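Local coordinates for 3-phytase (Klebsiella pneumoniae, PDB 2WNH), which probably releases phosphate from phytate (inositol hexakisphosphate), starting at the 3-position, at residues R28-A32 against G33-A37; T50-D53 against G54-T57; P97-R100 against T101-A105; M210-T213 against L214-W218. The protein carries 3 engineered substitutions. All coordinates share one frame; numbering follows the deposited sequence.

Interaction 1: R28-A32 against G33-A37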
ATOM      1  N   ARG B  28      10.793   9.049 -28.315  1.00 14.70           N
ATOM      2  CA  ARG B  28      10.732  10.473 -28.702  1.00 16.34           C
ATOM      3  C   ARG B  28      10.083  10.559 -30.091  1.00 16.91           C
ATOM      4  O   ARG B  28      10.112   9.570 -30.840  1.00 16.66           O
ATOM      5  CB  ARG B  28      12.148  11.070 -28.827  1.00 15.93           C
ATOM      6  CG  ARG B  28      13.094  10.219 -29.664  1.00 17.69           C
ATOM      7  CD  ARG B  28      14.259  11.070 -30.195  1.00 20.22           C
ATOM      8  NE  ARG B  28      15.126  10.277 -31.065  1.00 19.18           N
ATOM      9  CZ  ARG B  28      14.827   9.936 -32.318  1.00 20.05           C
ATOM     10  NH1 ARG B  28      13.690  10.341 -32.895  1.00 19.11           N
ATOM     11  NH2 ARG B  28      15.691   9.192 -33.012  1.00 21.49           N
ATOM     12  N   PRO B  29       9.525  11.744 -30.436  1.00 16.61           N
ATOM     13  CA  PRO B  29       9.132  11.978 -31.838  1.00 17.68           C
ATOM     14  C   PRO B  29      10.423  12.124 -32.633  1.00 17.99           C
ATOM     15  O   PRO B  29      11.513  12.158 -32.041  1.00 17.72           O
ATOM     16  CB  PRO B  29       8.407  13.328 -31.781  1.00 17.81           C
ATOM     17  CG  PRO B  29       8.087  13.546 -30.285  1.00 17.03           C
ATOM     18  CD  PRO B  29       9.270  12.921 -29.597  1.00 17.57           C
ATOM     19  N   PRO B  30      10.324  12.252 -33.972  1.00 19.38           N
ATOM     20  CA  PRO B  30      11.543  12.531 -34.736  1.00 19.55           C
ATOM     21  C   PRO B  30      12.253  13.764 -34.174  1.00 18.81           C
ATOM     22  O   PRO B  30      11.612  14.650 -33.625  1.00 20.15           O
ATOM     23  CB  PRO B  30      11.003  12.845 -36.157  1.00 18.81           C
ATOM     24  CG  PRO B  30       9.549  13.121 -35.977  1.00 21.54           C
ATOM     25  CD  PRO B  30       9.129  12.223 -34.834  1.00 19.56           C
ATOM     26  N   THR B  31      13.566  13.858 -34.324  1.00 19.63           N
ATOM     27  CA  THR B  31      14.225  15.116 -34.007  1.00 20.37           C
ATOM     28  C   THR B  31      13.875  16.145 -35.087  1.00 21.64           C
ATOM     29  O   THR B  31      13.378  15.783 -36.144  1.00 21.59           O
ATOM     30  CB  THR B  31      15.731  14.963 -33.972  1.00 21.68           C
ATOM     31  OG1 THR B  31      16.172  14.652 -35.291  1.00 19.52           O
ATOM     32  CG2 THR B  31      16.151  13.817 -33.033  1.00 20.13           C
ATOM     33  N   ALA B  32      14.127  17.417 -34.807  1.00 23.05           N
ATOM     34  CA  ALA B  32      13.883  18.469 -35.792  1.00 23.83           C
ATOM     35  C   ALA B  32      14.591  18.163 -37.114  1.00 24.36           C
ATOM     36  O   ALA B  32      13.971  18.260 -38.176  1.00 23.99           O
ATOM     37  CB  ALA B  32      14.288  19.830 -35.255  1.00 23.65           C
ATOM     38  N   GLY B  33      15.864  17.757 -37.037  1.00 24.89           N
ATOM     39  CA  GLY B  33      16.636  17.368 -38.217  1.00 25.19           C
ATOM     40  C   GLY B  33      16.038  16.201 -38.968  1.00 25.97           C
ATOM     41  O   GLY B  33      15.938  16.238 -40.211  1.00 25.12           O
ATOM     42  N   ASN B  34      15.649  15.156 -38.221  1.00 24.68           N
ATOM     43  CA  ASN B  34      14.986  13.985 -38.794  1.00 23.34           C
ATOM     44  C   ASN B  34      13.754  14.408 -39.580  1.00 22.28           C
ATOM     45  O   ASN B  34      13.535  13.943 -40.690  1.00 20.20           O
ATOM     46  CB  ASN B  34      14.479  13.011 -37.720  1.00 23.66           C
ATOM     47  CG  ASN B  34      15.583  12.246 -36.997  1.00 27.97           C
ATOM     48  OD1 ASN B  34      15.329  11.684 -35.911  1.00 29.89           O
ATOM     49  ND2 ASN B  34      16.795  12.208 -37.565  1.00 23.10           N
ATOM     50  N   ARG B  35      12.926  15.253 -38.977  1.00 21.93           N
ATOM     51  CA  ARG B  35      11.683  15.681 -39.626  1.00 22.69           C
ATOM     52  C   ARG B  35      11.959  16.354 -40.972  1.00 24.00           C
ATOM     53  O   ARG B  35      11.335  16.002 -41.979  1.00 23.93           O
ATOM     54  CB  ARG B  35      10.882  16.632 -38.745  1.00 21.83           C
ATOM     55  CG  ARG B  35       9.575  17.091 -39.400  1.00 22.73           C
ATOM     56  CD  ARG B  35       8.711  17.930 -38.457  1.00 23.97           C
ATOM     57  NE  ARG B  35       8.263  17.175 -37.284  1.00 21.35           N
ATOM     58  CZ  ARG B  35       7.265  16.301 -37.274  1.00 20.48           C
ATOM     59  NH1 ARG B  35       6.583  16.022 -38.375  1.00 21.50           N
ATOM     60  NH2 ARG B  35       6.947  15.695 -36.143  1.00 20.01           N
ATOM     61  N   GLU B  36      12.890  17.312 -40.968  1.00 25.17           N
ATOM     62  CA  GLU B  36      13.291  18.000 -42.203  1.00 26.95           C
ATOM     63  C   GLU B  36      13.596  16.992 -43.297  1.00 26.89           C
ATOM     64  O   GLU B  36      13.105  17.115 -44.424  1.00 26.40           O
ATOM     65  CB  GLU B  36      14.533  18.858 -41.970  1.00 28.06           C
ATOM     66  CG  GLU B  36      14.281  20.201 -41.313  1.00 35.21           C
ATOM     67  CD  GLU B  36      15.552  21.048 -41.146  1.00 43.11           C
ATOM     68  OE1 GLU B  36      16.688  20.522 -41.299  1.00 46.04           O
ATOM     69  OE2 GLU B  36      15.408  22.253 -40.848  1.00 47.07           O
ATOM     70  N   ALA B  37      14.402  15.991 -42.947  1.00 25.95           N
ATOM     71  CA  ALA B  37      14.865  14.975 -43.887  1.00 25.65           C
ATOM     72  C   ALA B  37      13.747  14.082 -44.401  1.00 25.72           C
ATOM     73  O   ALA B  37      13.658  13.836 -45.603  1.00 24.02           O
ATOM     74  CB  ALA B  37      15.970  14.125 -43.262  1.00 26.06           C
TER
HETATM   75  O   HOH W   1      12.908   9.272 -35.481  1.00 23.26           O
HETATM   76  O   HOH W   2      15.393   9.027 -35.892  1.00 25.87           O
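Thr31 and Asn34 face each other across the first turn of helix 32-42, their CA atoms 5.0 Å apart. The backbone is extended from Arg28 to Thr31 and turns helical at Ala32. Thr31 O then accepts from Arg35 N, and Ala32 O from Glu36 N at 3.1 Å.

Thr31 is the N-cap and forms a capping box with Asn34. Its OG1 is turned in between the backbone N and the carbonyl carbon (chi1 66°), where it takes Asn34 N at 3.0 Å. The return bond runs from Thr31 N to Asn34 OD1, 3.2 Å long and fairly straight at the hydrogen, although the donor stands above the amide plane. Asn34 OD1 has further partners: one water links it to Arg28 NH2, with 2.7 Å between OD1 and the water oxygen, and a second water reaches it weakly from Arg28 NH1. Arg28 NH1 also donates to Pro29 O at 3.0 Å, in the plane of the guanidinium, one face of which has Thr31 CG2 above it, toward the rim. Beyond the box, Pro30 CG rests over a face of the Arg35 guanidinium, 3.7 Å from NH2, and Pro30 CB packs on Asn34 CB. The far end of Arg35 is claimed by salt bridges to Asp53 and Glu39.

Arg28 and Pro30 are the last arginine and proline of the RHGxRxP signature of histidine acid phosphatases, so the capping box lies where that signature passes into a helix. Helix 204-219 lies alongside, its Glu212 and Leu216 against Arg28 and its Thr213 against Pro30.

Interaction 2: T50-D53 against G54-T57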
ATOM      1  N   THR B  50       2.248  15.179 -29.844  1.00 17.71           N
ATOM      2  CA  THR B  50       1.880  16.060 -28.740  1.00 19.77           C
ATOM      3  C   THR B  50       3.135  16.468 -27.961  1.00 19.15           C
ATOM      4  O   THR B  50       3.149  17.477 -27.277  1.00 21.91           O
ATOM      5  CB  THR B  50       0.844  15.405 -27.810  1.00 20.40           C
ATOM      6  OG1 THR B  50      -0.305  15.038 -28.582  1.00 25.68           O
ATOM      7  CG2 THR B  50       0.371  16.391 -26.733  1.00 23.17           C
ATOM      8  N   THR B  51       4.182  15.673 -28.091  1.00 17.13           N
ATOM      9  CA  THR B  51       5.476  15.987 -27.516  1.00 16.94           C
ATOM     10  C   THR B  51       6.304  16.775 -28.533  1.00 17.38           C
ATOM     11  O   THR B  51       6.246  16.460 -29.719  1.00 18.36           O
ATOM     12  CB  THR B  51       6.170  14.654 -27.195  1.00 16.27           C
ATOM     13  OG1 THR B  51       5.363  13.965 -26.225  1.00 15.98           O
ATOM     14  CG2 THR B  51       7.550  14.857 -26.627  1.00 16.34           C
ATOM     15  N   HIS B  52       7.069  17.774 -28.076  1.00 18.89           N
ATOM     16  CA  HIS B  52       8.019  18.480 -28.970  1.00 19.42           C
ATOM     17  C   HIS B  52       8.995  17.507 -29.647  1.00 18.77           C
ATOM     18  O   HIS B  52       9.487  16.583 -29.013  1.00 18.23           O
ATOM     19  CB  HIS B  52       8.814  19.516 -28.183  1.00 20.77           C
ATOM     20  CG  HIS B  52       7.952  20.553 -27.546  1.00 24.77           C
ATOM     21  ND1 HIS B  52       7.281  21.509 -28.281  1.00 31.64           N
ATOM     22  CD2 HIS B  52       7.612  20.761 -26.255  1.00 26.38           C
ATOM     23  CE1 HIS B  52       6.577  22.273 -27.461  1.00 32.78           C
ATOM     24  NE2 HIS B  52       6.765  21.842 -26.226  1.00 28.77           N
ATOM     25  N   ASP B  53       9.314  17.741 -30.921  1.00 17.78           N
ATOM     26  CA  ASP B  53      10.304  16.904 -31.622  1.00 17.82           C
ATOM     27  C   ASP B  53      11.569  16.710 -30.800  1.00 17.67           C
ATOM     28  O   ASP B  53      12.088  17.664 -30.198  1.00 18.88           O
ATOM     29  CB  ASP B  53      10.696  17.522 -32.979  1.00 18.04           C
ATOM     30  CG  ASP B  53       9.625  17.331 -34.039  1.00 21.12           C
ATOM     31  OD1 ASP B  53       8.696  16.520 -33.825  1.00 20.20           O
ATOM     32  OD2 ASP B  53       9.736  17.979 -35.110  1.00 23.49           O
ATOM     33  N   GLY B  54      12.034  15.466 -30.742  1.00 17.14           N
ATOM     34  CA  GLY B  54      13.260  15.142 -29.986  1.00 17.64           C
ATOM     35  C   GLY B  54      13.180  15.037 -28.461  1.00 17.10           C
ATOM     36  O   GLY B  54      14.190  14.712 -27.822  1.00 19.56           O
ATOM     37  N   GLU B  55      12.014  15.317 -27.868  1.00 16.48           N
ATOM     38  CA  GLU B  55      11.856  15.219 -26.392  1.00 16.82           C
ATOM     39  C   GLU B  55      11.205  13.894 -25.991  1.00 17.03           C
ATOM     40  O   GLU B  55      10.639  13.194 -26.840  1.00 15.40           O
ATOM     41  CB  GLU B  55      11.109  16.433 -25.829  1.00 17.76           C
ATOM     42  CG  GLU B  55      11.869  17.729 -26.088  1.00 19.92           C
ATOM     43  CD  GLU B  55      11.303  18.932 -25.359  1.00 28.27           C
ATOM     44  OE1 GLU B  55      10.321  18.808 -24.590  1.00 28.40           O
ATOM     45  OE2 GLU B  55      11.860  20.030 -25.565  1.00 31.15           O
ATOM     46  N   LEU B  56      11.332  13.513 -24.712  1.00 15.44           N
ATOM     47  CA  LEU B  56      10.770  12.222 -24.268  1.00 14.70           C
ATOM     48  C   LEU B  56       9.238  12.366 -24.176  1.00 14.32           C
ATOM     49  O   LEU B  56       8.725  13.292 -23.525  1.00 15.30           O
ATOM     50  CB  LEU B  56      11.326  11.827 -22.897  1.00 13.16           C
ATOM     51  CG  LEU B  56      10.803  10.504 -22.296  1.00 12.71           C
ATOM     52  CD1 LEU B  56      11.351   9.310 -23.048  1.00 15.09           C
ATOM     53  CD2 LEU B  56      11.167  10.384 -20.797  1.00 14.94           C
ATOM     54  N   THR B  57       8.510  11.458 -24.819  1.00 14.92           N
ATOM     55  CA  THR B  57       7.044  11.545 -24.778  1.00 14.67           C
ATOM     56  C   THR B  57       6.525  11.023 -23.440  1.00 14.86           C
ATOM     57  O   THR B  57       7.246  10.302 -22.743  1.00 15.33           O
ATOM     58  CB  THR B  57       6.385  10.730 -25.895  1.00 13.92           C
ATOM     59  OG1 THR B  57       6.526   9.329 -25.631  1.00 15.51           O
ATOM     60  CG2 THR B  57       7.012  11.070 -27.261  1.00 12.76           C
TER
HETATM   61  O   HOH W   3       7.238  17.763 -25.078  1.00 27.93           O
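Glu55 and His52 close a type II beta turn, with Glu55 N donating to His52 O at 3.0 Å. Gly54 fills the third position of the turn, where phi is positive (78°).

The two end side chains run side by side in the same direction. Both have CG beside their own backbone N, and beyond CG the glutamate is extended. Glu55 OE1 therefore comes to the edge of the imidazole, 3.7 Å from His52 CD2, with carboxylate and ring planes 63° apart. A water joins His52 N to the same OE1. The polar ends reach further, since His52 NE2 bonds Glu55 OE2 of the second subunit and the reverse pair repeats it; the His52 ring also meets its counterpart there.

Thr51 instead crosses Thr57 at about a right angle. Having CG2 opposite its backbone N sends that methyl to within 3.5 Å of Glu55 O, while OG1 touches Thr57 CA at 3.3 Å. Thr57 OG1, at the N-cap of helix 58-77, accepts from Gly60 N and is also hydrogen-bonded to Glu220 OE1.

This turn lies in the loop between helices 32-42 and 58-77, and Leu56 packs on Ala103 and Thr104 of helix 99-112.

Interaction 3: P97-R100 against T101-A105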
ATOM      1  N   PRO B  97      23.068  15.493 -21.252  1.00 15.96           N
ATOM      2  CA  PRO B  97      22.316  16.694 -20.863  1.00 17.49           C
ATOM      3  C   PRO B  97      21.074  17.034 -21.687  1.00 17.15           C
ATOM      4  O   PRO B  97      20.352  17.973 -21.309  1.00 19.06           O
ATOM      5  CB  PRO B  97      23.373  17.828 -20.941  1.00 18.26           C
ATOM      6  CG  PRO B  97      24.377  17.346 -21.915  1.00 17.70           C
ATOM      7  CD  PRO B  97      24.413  15.822 -21.778  1.00 17.40           C
ATOM      8  N   LEU B  98      20.789  16.284 -22.748  1.00 17.49           N
ATOM      9  CA  LEU B  98      19.577  16.531 -23.550  1.00 17.38           C
ATOM     10  C   LEU B  98      18.348  16.255 -22.676  1.00 18.64           C
ATOM     11  O   LEU B  98      18.405  15.433 -21.742  1.00 17.62           O
ATOM     12  CB  LEU B  98      19.532  15.655 -24.815  1.00 19.41           C
ATOM     13  CG  LEU B  98      20.378  16.114 -26.010  1.00 20.56           C
ATOM     14  CD1 LEU B  98      21.831  15.790 -25.760  1.00 22.02           C
ATOM     15  CD2 LEU B  98      19.924  15.448 -27.287  1.00 23.36           C
ATOM     16  N   GLN B  99      17.262  16.972 -22.950  1.00 18.53           N
ATOM     17  CA  GLN B  99      15.999  16.755 -22.236  1.00 17.53           C
ATOM     18  C   GLN B  99      15.604  15.261 -22.249  1.00 16.93           C
ATOM     19  O   GLN B  99      15.208  14.722 -21.210  1.00 15.12           O
ATOM     20  CB  GLN B  99      14.876  17.598 -22.867  1.00 18.75           C
ATOM     21  CG  GLN B  99      13.590  17.695 -22.016  1.00 20.12           C
ATOM     22  CD  GLN B  99      12.637  16.507 -22.212  1.00 20.35           C
ATOM     23  OE1 GLN B  99      12.820  15.669 -23.098  1.00 19.33           O
ATOM     24  NE2 GLN B  99      11.627  16.424 -21.358  1.00 19.79           N
ATOM     25  N   ARG B 100      15.690  14.626 -23.415  1.00 15.18           N
ATOM     26  CA  ARG B 100      15.166  13.242 -23.580  1.00 14.44           C
ATOM     27  C   ARG B 100      15.879  12.240 -22.662  1.00 16.06           C
ATOM     28  O   ARG B 100      15.259  11.315 -22.142  1.00 13.87           O
ATOM     29  CB  ARG B 100      15.126  12.762 -25.056  1.00 16.40           C
ATOM     30  CG  ARG B 100      16.448  12.759 -25.804  1.00 15.89           C
ATOM     31  CD  ARG B 100      16.207  12.225 -27.202  1.00 18.09           C
ATOM     32  NE  ARG B 100      17.378  12.391 -28.068  1.00 18.96           N
ATOM     33  CZ  ARG B 100      17.558  13.428 -28.884  1.00 23.08           C
ATOM     34  NH1 ARG B 100      16.676  14.413 -28.935  1.00 20.03           N
ATOM     35  NH2 ARG B 100      18.650  13.502 -29.621  1.00 22.20           N
ATOM     36  N   THR B 101      17.174  12.445 -22.482  1.00 14.01           N
ATOM     37  CA  THR B 101      17.997  11.581 -21.632  1.00 14.94           C
ATOM     38  C   THR B 101      17.847  11.946 -20.150  1.00 13.92           C
ATOM     39  O   THR B 101      17.777  11.053 -19.318  1.00 13.84           O
ATOM     40  CB  THR B 101      19.483  11.622 -22.075  1.00 14.60           C
ATOM     41  OG1 THR B 101      19.821  12.977 -22.404  1.00 15.91           O
ATOM     42  CG2 THR B 101      19.681  10.788 -23.299  1.00 15.59           C
ATOM     43  N   ARG B 102      17.789  13.234 -19.807  1.00 13.24           N
ATOM     44  CA  ARG B 102      17.487  13.625 -18.418  1.00 13.13           C
ATOM     45  C   ARG B 102      16.131  13.044 -17.979  1.00 13.69           C
ATOM     46  O   ARG B 102      16.014  12.453 -16.892  1.00 14.22           O
ATOM     47  CB  ARG B 102      17.521  15.147 -18.249  1.00 15.22           C
ATOM     48  CG  ARG B 102      18.951  15.705 -18.337  1.00 15.63           C
ATOM     49  CD  ARG B 102      18.943  17.213 -18.093  1.00 22.33           C
ATOM     50  NE  ARG B 102      18.313  17.967 -19.166  1.00 26.66           N
ATOM     51  CZ  ARG B 102      17.281  18.802 -19.015  1.00 31.30           C
ATOM     52  NH1 ARG B 102      16.736  19.005 -17.817  1.00 31.76           N
ATOM     53  NH2 ARG B 102      16.792  19.439 -20.078  1.00 33.70           N
ATOM     54  N   ALA B 103      15.111  13.181 -18.828  1.00 13.92           N
ATOM     55  CA  ALA B 103      13.773  12.752 -18.413  1.00 14.82           C
ATOM     56  C   ALA B 103      13.719  11.215 -18.313  1.00 14.71           C
ATOM     57  O   ALA B 103      13.056  10.674 -17.428  1.00 15.21           O
ATOM     58  CB  ALA B 103      12.721  13.275 -19.376  1.00 14.20           C
ATOM     59  N   THR B 104      14.425  10.521 -19.193  1.00 14.81           N
ATOM     60  CA  THR B 104      14.501   9.057 -19.137  1.00 13.34           C
ATOM     61  C   THR B 104      15.177   8.582 -17.834  1.00 13.83           C
ATOM     62  O   THR B 104      14.704   7.638 -17.153  1.00 12.39           O
ATOM     63  CB  THR B 104      15.262   8.493 -20.358  1.00 14.53           C
ATOM     64  OG1 THR B 104      14.493   8.759 -21.537  1.00 14.71           O
ATOM     65  CG2 THR B 104      15.486   6.992 -20.218  1.00 14.43           C
ATOM     66  N   ALA B 105      16.271   9.249 -17.481  1.00 13.61           N
ATOM     67  CA  ALA B 105      16.959   8.965 -16.218  1.00 12.98           C
ATOM     68  C   ALA B 105      16.010   9.180 -15.028  1.00 13.28           C
ATOM     69  O   ALA B 105      15.975   8.350 -14.125  1.00 12.67           O
ATOM     70  CB  ALA B 105      18.194   9.839 -16.095  1.00 11.80           C
TER
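The start of helix 99-112 is the element concerned here, where Leu98 in the N-cap position and Pro97 before it meet the first turn at Thr101 and Arg102. Leu98 O receives Arg102 N at 3.0 Å in an almost straight bond and Thr101 N in a weak one. Gln99 O receives Ala103 N in the usual helical manner.

Arg102 doubles back over this helix start. CG lies beside its backbone N, and a bend at chi3 (-69°) turns NE toward Pro97 O, 3.0 Å away. The carbonyl oxygen sits at the guanidinium edge, near its plane, but the N-H approaches from above the carbonyl plane. Farther out, NH2 lies 3.5 Å from Gln99 CA, and the Gln99 amide stands nearly perpendicular to the guanidinium. That amide is held at both ends: OE1 accepts from Leu56 N, and NE2 bonds Thr50 O of the second subunit.

Thr101 OG1 is hydrogen-bonded to Ser96 O and comes within 2.9 Å of Leu98 O, which ties the helix to the residues before it. One turn on, Thr104 OG1 lies beside its own backbone N (chi1 -66°) and donates to Arg100 O at 2.7 Å. That oxygen also takes Thr104 N at 3.2 Å, so two donors of one residue grip it. The same hydroxyl accepts from Gly26 N in the signature loop. Leu98 CD2 lies above one face of the Arg100 guanidinium, toward its rim, and NH1 is held by Gly54 O.

The helix follows strand 91-95. Ala105 packs on Val93 and Ala95 of that strand and on Val288 of strand 284-289, which Thr104 also touches.

Interaction 4: M210-T213 against L214-W218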
ATOM      1  N   MET B 210      13.506   7.242 -41.453  1.00 20.71           N
ATOM      2  CA  MET B 210      12.083   6.942 -41.632  1.00 20.46           C
ATOM      3  C   MET B 210      11.657   5.713 -40.824  1.00 19.26           C
ATOM      4  O   MET B 210      10.642   5.747 -40.141  1.00 18.69           O
ATOM      5  CB  MET B 210      11.749   6.753 -43.120  1.00 21.10           C
ATOM      6  CG  MET B 210      11.776   8.041 -43.907  1.00 24.07           C
ATOM      7  SD  MET B 210      11.419   7.678 -45.655  1.00 31.62           S
ATOM      8  CE  MET B 210      13.050   7.520 -46.286  1.00 32.77           C
ATOM      9  N   VAL B 211      12.433   4.634 -40.921  1.00 17.81           N
ATOM     10  CA  VAL B 211      12.163   3.389 -40.195  1.00 19.15           C
ATOM     11  C   VAL B 211      12.190   3.592 -38.670  1.00 18.57           C
ATOM     12  O   VAL B 211      11.306   3.109 -37.979  1.00 17.95           O
ATOM     13  CB  VAL B 211      13.129   2.275 -40.635  1.00 19.36           C
ATOM     14  CG1 VAL B 211      13.060   1.055 -39.696  1.00 20.20           C
ATOM     15  CG2 VAL B 211      12.815   1.873 -42.081  1.00 17.86           C
ATOM     16  N   GLU B 212      13.181   4.316 -38.161  1.00 18.46           N
ATOM     17  CA  GLU B 212      13.190   4.669 -36.720  1.00 17.59           C
ATOM     18  C   GLU B 212      11.923   5.429 -36.311  1.00 18.94           C
ATOM     19  O   GLU B 212      11.310   5.110 -35.285  1.00 17.54           O
ATOM     20  CB  GLU B 212      14.431   5.477 -36.363  1.00 17.38           C
ATOM     21  CG  GLU B 212      14.589   5.761 -34.842  1.00 20.31           C
ATOM     22  CD  GLU B 212      14.856   4.512 -33.995  1.00 22.18           C
ATOM     23  OE1 GLU B 212      15.502   3.549 -34.473  1.00 24.62           O
ATOM     24  OE2 GLU B 212      14.436   4.511 -32.807  1.00 25.87           O
ATOM     25  N   THR B 213      11.534   6.420 -37.111  1.00 19.06           N
ATOM     26  CA  THR B 213      10.315   7.198 -36.826  1.00 18.58           C
ATOM     27  C   THR B 213       9.056   6.307 -36.780  1.00 18.88           C
ATOM     28  O   THR B 213       8.200   6.466 -35.889  1.00 18.35           O
ATOM     29  CB  THR B 213      10.136   8.347 -37.847  1.00 19.13           C
ATOM     30  OG1 THR B 213      11.314   9.174 -37.850  1.00 20.07           O
ATOM     31  CG2 THR B 213       8.901   9.193 -37.516  1.00 18.78           C
ATOM     32  N   LEU B 214       8.946   5.385 -37.732  1.00 17.59           N
ATOM     33  CA  LEU B 214       7.818   4.451 -37.744  1.00 17.70           C
ATOM     34  C   LEU B 214       7.867   3.524 -36.533  1.00 17.52           C
ATOM     35  O   LEU B 214       6.843   3.299 -35.887  1.00 16.52           O
ATOM     36  CB  LEU B 214       7.771   3.668 -39.063  1.00 18.17           C
ATOM     37  CG  LEU B 214       7.561   4.555 -40.302  1.00 20.88           C
ATOM     38  CD1 LEU B 214       7.714   3.694 -41.538  1.00 20.54           C
ATOM     39  CD2 LEU B 214       6.201   5.245 -40.317  1.00 22.20           C
ATOM     40  N   ARG B 215       9.058   2.996 -36.226  1.00 16.46           N
ATOM     41  CA  ARG B 215       9.226   2.129 -35.057  1.00 17.33           C
ATOM     42  C   ARG B 215       8.854   2.856 -33.770  1.00 17.08           C
ATOM     43  O   ARG B 215       8.180   2.291 -32.894  1.00 17.03           O
ATOM     44  CB  ARG B 215      10.674   1.629 -34.953  1.00 16.95           C
ATOM     45  CG  ARG B 215      10.943   0.814 -33.668  1.00 20.42           C
ATOM     46  CD  ARG B 215      11.517   1.714 -32.545  1.00 19.22           C
ATOM     47  NE  ARG B 215      12.960   1.887 -32.749  1.00 19.11           N
ATOM     48  CZ  ARG B 215      13.855   0.926 -32.542  1.00 20.48           C
ATOM     49  NH1 ARG B 215      13.475  -0.264 -32.100  1.00 20.12           N
ATOM     50  NH2 ARG B 215      15.141   1.148 -32.787  1.00 21.53           N
ATOM     51  N   LEU B 216       9.324   4.094 -33.644  1.00 17.45           N
ATOM     52  CA  LEU B 216       8.990   4.934 -32.474  1.00 16.60           C
ATOM     53  C   LEU B 216       7.491   5.257 -32.411  1.00 16.10           C
ATOM     54  O   LEU B 216       6.882   5.120 -31.341  1.00 16.52           O
ATOM     55  CB  LEU B 216       9.842   6.221 -32.447  1.00 17.92           C
ATOM     56  CG  LEU B 216      11.329   6.009 -32.115  1.00 19.24           C
ATOM     57  CD1 LEU B 216      12.130   7.254 -32.453  1.00 17.79           C
ATOM     58  CD2 LEU B 216      11.532   5.583 -30.661  1.00 19.59           C
ATOM     59  N   GLY B 217       6.880   5.632 -33.541  1.00 16.88           N
ATOM     60  CA  GLY B 217       5.409   5.841 -33.586  1.00 16.72           C
ATOM     61  C   GLY B 217       4.555   4.618 -33.223  1.00 17.25           C
ATOM     62  O   GLY B 217       3.500   4.776 -32.568  1.00 16.79           O
ATOM     63  N   TRP B 218       4.988   3.423 -33.661  1.00 16.29           N
ATOM     64  CA  TRP B 218       4.370   2.149 -33.248  1.00 16.40           C
ATOM     65  C   TRP B 218       4.470   2.008 -31.732  1.00 16.01           C
ATOM     66  O   TRP B 218       3.481   1.755 -31.029  1.00 15.23           O
ATOM     67  CB  TRP B 218       5.029   0.918 -33.912  1.00 17.79           C
ATOM     68  CG  TRP B 218       4.315  -0.364 -33.496  1.00 16.36           C
ATOM     69  CD1 TRP B 218       4.656  -1.219 -32.474  1.00 18.04           C
ATOM     70  CD2 TRP B 218       3.089  -0.868 -34.048  1.00 21.15           C
ATOM     71  NE1 TRP B 218       3.724  -2.235 -32.376  1.00 21.04           N
ATOM     72  CE2 TRP B 218       2.762  -2.050 -33.340  1.00 20.24           C
ATOM     73  CE3 TRP B 218       2.253  -0.451 -35.102  1.00 24.08           C
ATOM     74  CZ2 TRP B 218       1.613  -2.812 -33.634  1.00 22.45           C
ATOM     75  CZ3 TRP B 218       1.103  -1.217 -35.396  1.00 23.04           C
ATOM     76  CH2 TRP B 218       0.804  -2.383 -34.662  1.00 21.33           C
TER
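Leu214, the first residue after Thr213, donates its N to Met210 O at 3.0 Å and, with CG beside its own backbone N, brings CG to 3.3 Å from the same oxygen. Arg215 follows, bonded from N to Val211 O, and carries the main side-chain contact. Bends at chi2 and chi3 swing its guanidinium alongside Glu212, which is itself bent at chi2 (67°). The two then meet side-on in a bidentate salt bridge: NH2 to OE1 at 3.0 Å, on the syn side, and NE to OE2, also 3.0 Å, from above the carboxylate plane. The planes are 58° apart, so the pairing is twisted rather than flat.

Leu216 closes the next turn through its N to Glu212 O (2.8 Å), and its CG lies 3.5 Å from Glu212 OE2, so an aliphatic group packs against that carboxylate oxygen. Gly217 N completes the series with Thr213 O at 2.8 Å.

All of these touching residues are buried, and the polar ends have further partners: Arg24 forms a salt bridge to Glu212 OE2, and Asn314 accepts from Arg215 NH1. Two arginines thus converge on one carboxylate, an arrangement that probably offsets its buried charge and lets Glu212 help position Arg24 of the RHGxRxP signature.

Overall arrangement
Interactions 1 to 4 follow one another along the chain, and all border on or include part of the RHGxRxP signature, which carries the catalytic histidine in this family. Interaction 1, at its end, touches all the others. Its centre is about 10 Å from that of interaction 2, with Arg35 NE to Asp53 OD2 at 2.7 Å, and about 11 Å from that of interaction 4, where Arg28 O meets Leu216 CD1 at 3.5 Å. Interaction 3 packs on interaction 2, with Glu55 CB 3.3 Å from Gln99 OE1, and both reach the second subunit. Interactions 3 and 4 do not touch: their centres are about 20 Å and their nearest atoms about 8 Å apart, yet each reaches the signature.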